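Local coordinates for protein inositol-3-phosphate synthase (Caenorhabditis elegans, PDB 1VKO) that binds nicotinamide-adenine-dinucleotide through a Rossmann-type fold, as a four-chain assembly of the inositol-3-phosphate synthase family, at residues Gly94-Phe97 / Ala98-Ala102; Glu225-Arg228 / Ala229-Arg232. All coordinates share one frame; numbering follows the deposited sequence.

Contact 1. Residues Gly94-Phe97 / Ala98-Ala102; sequences GSIF and ANQYA
The last two turns of helix 87-100, where Gly-94 to Phe-97 meet Ala-98 to Tyr-101 before the chain leaves in a Schellman motif, are a worked example of side chains supplementing backbone bonds at a helix end. Regular i to i+4 bonds link Ala-98, Asn-99, Gln-100 and Tyr-101 to Gly-94, Ser-95, Ile-96 and Phe-97.

The carbonyl of Ser-95 is gripped twice by one residue. Asn-99 N lies 2.8 Å from Ser-95 O, and Asn-99 ND2 returns to the same Ser-95 O at 2.7 Å, from the opposite face of the carbonyl plane. This second bond is almost straight (178°), and the acceptor lies in the amide plane; with CG beside the backbone N (chi1 -76°), the amide of Asn-99 folds back along the helix to make it. ND2 also donates to Asn-115 O, so two carbonyls fix the rotation of the amide.

On another flank, Gln-100 and Phe-97 run side by side in the same direction, amide and ring planes 51° apart. Gln-100 OE1 meets the ring edge, 3.2 Å from Phe-97 CD1, while NE2 bonds to Asn-152 O. Nearer the backbone, Gln-100 CG rests 3.4 Å from Ile-96 O. The ring of Tyr-101 turns its edge to Phe-97 O, with CD1 at 3.2 Å from that oxygen, which also accepts from Tyr-101 N. Phe-187 of helix 178-188 meets both aromatic rings, and Met-426 of the second subunit packs on Ala-98 and Asn-99.

Ala-102, the first residue to leave helical angles, has positive phi and sends a weak bond from its N to Asn-99 O (3.3 Å), one of the two backward bonds of the Schellman motif that caps this helix.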
ATOM      1  N   GLY A  94     -15.011   5.202  30.026  1.00 23.57           N
ATOM      2  CA  GLY A  94     -15.164   3.754  30.002  1.00 24.01           C
ATOM      3  C   GLY A  94     -13.916   2.998  30.400  1.00 25.57           C
ATOM      4  O   GLY A  94     -13.961   2.113  31.261  1.00 26.60           O
ATOM      5  N   SER A  95     -12.797   3.353  29.770  1.00 25.34           N
ATOM      6  CA  SER A  95     -11.519   2.689  29.990  1.00 25.26           C
ATOM      7  C   SER A  95     -10.929   2.858  31.385  1.00 26.51           C
ATOM      8  O   SER A  95     -10.220   1.950  31.860  1.00 29.91           O
ATOM      9  CB  SER A  95     -10.496   3.132  28.948  1.00 23.63           C
ATOM     10  OG  SER A  95     -10.991   2.936  27.635  1.00 33.53           O
ATOM     11  N   ILE A  96     -11.185   3.996  32.034  1.00 25.98           N
ATOM     12  CA  ILE A  96     -10.801   4.178  33.465  1.00 24.84           C
ATOM     13  C   ILE A  96     -11.501   3.131  34.327  1.00 23.97           C
ATOM     14  O   ILE A  96     -10.862   2.375  35.071  1.00 25.22           O
ATOM     15  CB  ILE A  96     -11.033   5.666  33.927  1.00 22.52           C
ATOM     16  CG1 ILE A  96     -10.052   6.594  33.183  1.00 31.00           C
ATOM     17  CG2 ILE A  96     -10.769   5.867  35.354  1.00 28.48           C
ATOM     18  CD1 ILE A  96     -10.381   8.074  33.272  1.00 19.94           C
ATOM     19  N   PHE A  97     -12.809   3.039  34.187  1.00 24.54           N
ATOM     20  CA  PHE A  97     -13.582   2.034  34.928  1.00 23.90           C
ATOM     21  C   PHE A  97     -13.071   0.659  34.606  1.00 25.15           C
ATOM     22  O   PHE A  97     -12.882  -0.166  35.482  1.00 26.86           O
ATOM     23  CB  PHE A  97     -15.052   2.109  34.532  1.00 20.01           C
ATOM     24  CG  PHE A  97     -15.801   3.227  35.203  1.00 29.67           C
ATOM     25  CD1 PHE A  97     -15.639   3.473  36.580  1.00 22.99           C
ATOM     26  CD2 PHE A  97     -16.685   4.014  34.482  1.00 24.63           C
ATOM     27  CE1 PHE A  97     -16.330   4.506  37.195  1.00 24.30           C
ATOM     28  CE2 PHE A  97     -17.399   5.037  35.100  1.00 31.37           C
ATOM     29  CZ  PHE A  97     -17.219   5.294  36.445  1.00 25.34           C
ATOM     30  N   ALA A  98     -12.841   0.426  33.319  1.00 25.55           N
ATOM     31  CA  ALA A  98     -12.473  -0.865  32.831  1.00 23.20           C
ATOM     32  C   ALA A  98     -11.151  -1.260  33.431  1.00 25.07           C
ATOM     33  O   ALA A  98     -10.988  -2.405  33.841  1.00 28.44           O
ATOM     34  CB  ALA A  98     -12.416  -0.844  31.328  1.00 27.40           C
ATOM     35  N   ASN A  99     -10.201  -0.328  33.504  1.00 25.23           N
ATOM     36  CA  ASN A  99      -8.924  -0.615  34.208  1.00 25.64           C
ATOM     37  C   ASN A  99      -9.022  -0.740  35.740  1.00 25.66           C
ATOM     38  O   ASN A  99      -8.296  -1.524  36.339  1.00 26.32           O
ATOM     39  CB  ASN A  99      -7.836   0.384  33.833  1.00 23.22           C
ATOM     40  CG  ASN A  99      -7.258   0.115  32.479  1.00 31.02           C
ATOM     41  OD1 ASN A  99      -6.191  -0.509  32.351  1.00 33.73           O
ATOM     42  ND2 ASN A  99      -7.953   0.580  31.440  1.00 25.20           N
ATOM     43  N   GLN A 100      -9.901   0.029  36.364  1.00 26.57           N
ATOM     44  CA  GLN A 100     -10.133  -0.076  37.814  1.00 26.56           C
ATOM     45  C   GLN A 100     -10.575  -1.476  38.206  1.00 30.82           C
ATOM     46  O   GLN A 100     -10.064  -2.047  39.173  1.00 32.86           O
ATOM     47  CB  GLN A 100     -11.191   0.921  38.248  1.00 25.97           C
ATOM     48  CG  GLN A 100     -10.699   2.348  38.449  1.00 21.07           C
ATOM     49  CD  GLN A 100     -11.839   3.336  38.617  1.00 22.62           C
ATOM     50  OE1 GLN A 100     -12.949   3.078  38.171  1.00 29.88           O
ATOM     51  NE2 GLN A 100     -11.555   4.496  39.217  1.00 13.86           N
ATOM     52  N   TYR A 101     -11.493  -2.052  37.429  1.00 33.65           N
ATOM     53  CA  TYR A 101     -12.020  -3.384  37.703  1.00 32.01           C
ATOM     54  C   TYR A 101     -11.355  -4.508  36.937  1.00 33.85           C
ATOM     55  O   TYR A 101     -11.804  -5.656  37.011  1.00 35.04           O
ATOM     56  CB  TYR A 101     -13.511  -3.399  37.428  1.00 34.54           C
ATOM     57  CG  TYR A 101     -14.242  -2.492  38.379  1.00 38.98           C
ATOM     58  CD1 TYR A 101     -14.442  -1.152  38.075  1.00 37.98           C
ATOM     59  CD2 TYR A 101     -14.691  -2.964  39.610  1.00 45.04           C
ATOM     60  CE1 TYR A 101     -15.093  -0.307  38.958  1.00 47.43           C
ATOM     61  CE2 TYR A 101     -15.357  -2.123  40.508  1.00 49.92           C
ATOM     62  CZ  TYR A 101     -15.544  -0.800  40.172  1.00 44.37           C
ATOM     63  OH  TYR A 101     -16.190   0.033  41.034  1.00 48.57           O
ATOM     64  N   ALA A 102     -10.300  -4.187  36.185  1.00 33.79           N
ATOM     65  CA  ALA A 102      -9.575  -5.190  35.414  1.00 30.27           C
ATOM     66  C   ALA A 102     -10.495  -6.041  34.528  1.00 29.68           C
ATOM     67  O   ALA A 102     -10.408  -7.278  34.507  1.00 29.25           O
ATOM     68  CB  ALA A 102      -8.763  -6.063  36.349  1.00 32.85           C
TER

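Contact 2. Residues Glu225-Arg228 / Ala229-Arg232; sequences EHIR and ADIR
Glu-225 to Arg-228 and Ala-229 to Arg-232 form two successive turns in the middle of helix 220-238, each N-H of the second reaching the carbonyl four residues back, as Arg-232 N does to Arg-228 O at 3.1 Å.

Three flanks of the helix carry different chemistry. On the first, His-226 points CD2 at the carboxylate of Asp-230, 3.3 Å from OD2. The oxygen lies at the edge of the ring, and the two flat groups stand nearly perpendicular (84°). CG of His-226 is anti to the backbone N (chi1 -178°), which swings the ring along the helix towards Asp-230. A water in the ring plane sits 2.7 Å from His-226 NE2 and close to Asp-230 OD2, an oxygen that also accepts from Trp-159 NE1.

The second flank is charged. Glu-225 OE1 faces the edge of the Arg-232 guanidinium in a long salt bridge, 3.8 Å to NH2, the planes 30° apart. A water donates to Glu-225 OE1 at 2.9 Å and weakly accepts from that NH2. Arg-228 O lies 4.2 Å above the centre of the Arg-232 guanidinium group. Arg-228 NH1 adds another long bridge, 3.9 Å to Glu-225 OE2. Glu-292 OE2 forms salt bridges with the NE of both arginines, so the two converge on a shared carboxylate.

On the buried flank, Ile-227 CG2 touches Ile-231 CD1 at 4.1 Å, and Ile-227 also packs on Phe-285 and Ala-288 of helix 281-291.

The whole is an amphipathic helix with an i, i+3, i+7 salt-bridge network.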
ATOM      1  N   GLU A 225     -21.232  32.431  33.636  1.00 26.94           N
ATOM      2  CA  GLU A 225     -21.507  32.250  35.042  1.00 27.22           C
ATOM      3  C   GLU A 225     -22.027  30.855  35.316  1.00 27.18           C
ATOM      4  O   GLU A 225     -21.784  30.302  36.380  1.00 26.16           O
ATOM      5  CB  GLU A 225     -22.541  33.279  35.495  1.00 27.79           C
ATOM      6  CG  GLU A 225     -21.943  34.622  35.875  1.00 28.81           C
ATOM      7  CD  GLU A 225     -20.952  34.525  37.018  1.00 26.34           C
ATOM      8  OE1 GLU A 225     -21.061  33.608  37.880  1.00 37.32           O
ATOM      9  OE2 GLU A 225     -20.052  35.372  37.055  1.00 33.80           O
ATOM     10  N   HIS A 226     -22.748  30.288  34.351  1.00 26.49           N
ATOM     11  CA  HIS A 226     -23.380  28.988  34.548  1.00 26.25           C
ATOM     12  C   HIS A 226     -22.310  27.913  34.623  1.00 26.84           C
ATOM     13  O   HIS A 226     -22.360  27.042  35.505  1.00 27.34           O
ATOM     14  CB  HIS A 226     -24.327  28.688  33.397  1.00 25.31           C
ATOM     15  CG  HIS A 226     -25.071  27.397  33.537  1.00 28.61           C
ATOM     16  ND1 HIS A 226     -26.435  27.342  33.715  1.00 24.06           N
ATOM     17  CD2 HIS A 226     -24.646  26.112  33.502  1.00 25.17           C
ATOM     18  CE1 HIS A 226     -26.822  26.081  33.774  1.00 27.40           C
ATOM     19  NE2 HIS A 226     -25.755  25.314  33.645  1.00 28.27           N
ATOM     20  N   ILE A 227     -21.351  27.962  33.697  1.00 23.05           N
ATOM     21  CA  ILE A 227     -20.205  27.035  33.715  1.00 18.81           C
ATOM     22  C   ILE A 227     -19.299  27.262  34.920  1.00 18.10           C
ATOM     23  O   ILE A 227     -18.776  26.305  35.474  1.00 16.96           O
ATOM     24  CB  ILE A 227     -19.355  27.199  32.460  1.00 15.62           C
ATOM     25  CG1 ILE A 227     -20.226  27.119  31.201  1.00 13.69           C
ATOM     26  CG2 ILE A 227     -18.251  26.142  32.457  1.00 12.46           C
ATOM     27  CD1 ILE A 227     -20.824  25.761  30.935  1.00 22.81           C
ATOM     28  N   ARG A 228     -19.047  28.526  35.277  1.00 19.30           N
ATOM     29  CA  ARG A 228     -18.290  28.798  36.499  1.00 21.84           C
ATOM     30  C   ARG A 228     -18.968  28.003  37.627  1.00 21.07           C
ATOM     31  O   ARG A 228     -18.314  27.274  38.358  1.00 20.48           O
ATOM     32  CB  ARG A 228     -18.278  30.294  36.822  1.00 20.82           C
ATOM     33  CG  ARG A 228     -17.435  31.099  35.863  1.00 21.42           C
ATOM     34  CD  ARG A 228     -17.124  32.495  36.318  1.00 18.80           C
ATOM     35  NE  ARG A 228     -16.254  32.472  37.487  1.00 17.89           N
ATOM     36  CZ  ARG A 228     -15.874  33.550  38.162  1.00 22.24           C
ATOM     37  NH1 ARG A 228     -16.279  34.761  37.795  1.00 25.08           N
ATOM     38  NH2 ARG A 228     -15.067  33.412  39.199  1.00 20.03           N
ATOM     39  N   ALA A 229     -20.291  28.114  37.700  1.00 19.49           N
ATOM     40  CA  ALA A 229     -21.088  27.478  38.758  1.00 22.67           C
ATOM     41  C   ALA A 229     -20.870  25.984  38.738  1.00 21.36           C
ATOM     42  O   ALA A 229     -20.742  25.353  39.793  1.00 22.14           O
ATOM     43  CB  ALA A 229     -22.580  27.824  38.559  1.00 20.56           C
ATOM     44  N   ASP A 230     -20.747  25.436  37.520  1.00 21.58           N
ATOM     45  CA  ASP A 230     -20.569  23.992  37.283  1.00 19.77           C
ATOM     46  C   ASP A 230     -19.246  23.498  37.804  1.00 18.94           C
ATOM     47  O   ASP A 230     -19.145  22.406  38.364  1.00 19.60           O
ATOM     48  CB  ASP A 230     -20.734  23.640  35.802  1.00 18.94           C
ATOM     49  CG  ASP A 230     -22.201  23.595  35.350  1.00 26.07           C
ATOM     50  OD1 ASP A 230     -23.133  23.425  36.195  1.00 31.89           O
ATOM     51  OD2 ASP A 230     -22.523  23.680  34.147  1.00 29.69           O
ATOM     52  N   ILE A 231     -18.229  24.332  37.661  1.00 22.05           N
ATOM     53  CA  ILE A 231     -16.870  23.971  38.058  1.00 23.96           C
ATOM     54  C   ILE A 231     -16.695  23.979  39.566  1.00 26.98           C
ATOM     55  O   ILE A 231     -16.143  23.029  40.121  1.00 28.10           O
ATOM     56  CB  ILE A 231     -15.861  24.930  37.393  1.00 26.28           C
ATOM     57  CG1 ILE A 231     -15.824  24.670  35.879  1.00 16.87           C
ATOM     58  CG2 ILE A 231     -14.474  24.791  38.039  1.00 21.97           C
ATOM     59  CD1 ILE A 231     -15.112  25.717  35.110  1.00 25.40           C
ATOM     60  N   ARG A 232     -17.166  25.049  40.219  1.00 28.05           N
ATOM     61  CA  ARG A 232     -17.017  25.198  41.663  1.00 29.01           C
ATOM     62  C   ARG A 232     -17.673  24.057  42.405  1.00 27.66           C
ATOM     63  O   ARG A 232     -17.129  23.571  43.385  1.00 27.39           O
ATOM     64  CB  ARG A 232     -17.657  26.480  42.165  1.00 30.75           C
ATOM     65  CG  ARG A 232     -17.035  27.745  41.698  1.00 31.05           C
ATOM     66  CD  ARG A 232     -17.536  28.940  42.481  1.00 37.11           C
ATOM     67  NE  ARG A 232     -17.964  30.042  41.608  1.00 43.00           N
ATOM     68  CZ  ARG A 232     -19.215  30.282  41.229  1.00 28.77           C
ATOM     69  NH1 ARG A 232     -20.221  29.509  41.631  1.00 39.50           N
ATOM     70  NH2 ARG A 232     -19.460  31.315  40.450  1.00 42.66           N
TER
HETATM   71  O   HOH W   1     -18.833  34.210  39.696  1.00 36.84           O
HETATM   72  O   HOH W   2     -24.503  22.971  32.959  1.00 23.16           O

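Read from the N terminus, the two contacts come in series, neither enclosing nor crossing the other, and each is a local feature of a single helix, so that neither closes a loop. Contact 1 ends helix 87-100, which follows strand 77-82 of the parallel sheet; contact 2 lies within helix 220-238. Their centres are about 28 Å apart and they do not touch. Contact 1 joins its helix to helix 178-188 and the second subunit, whereas contact 2 fastens its helix to helix 281-291 and to strand 154-159. In sequence, then, one helix comes after strand 77-82 and the other before strand 242-247, its neighbour in that sheet.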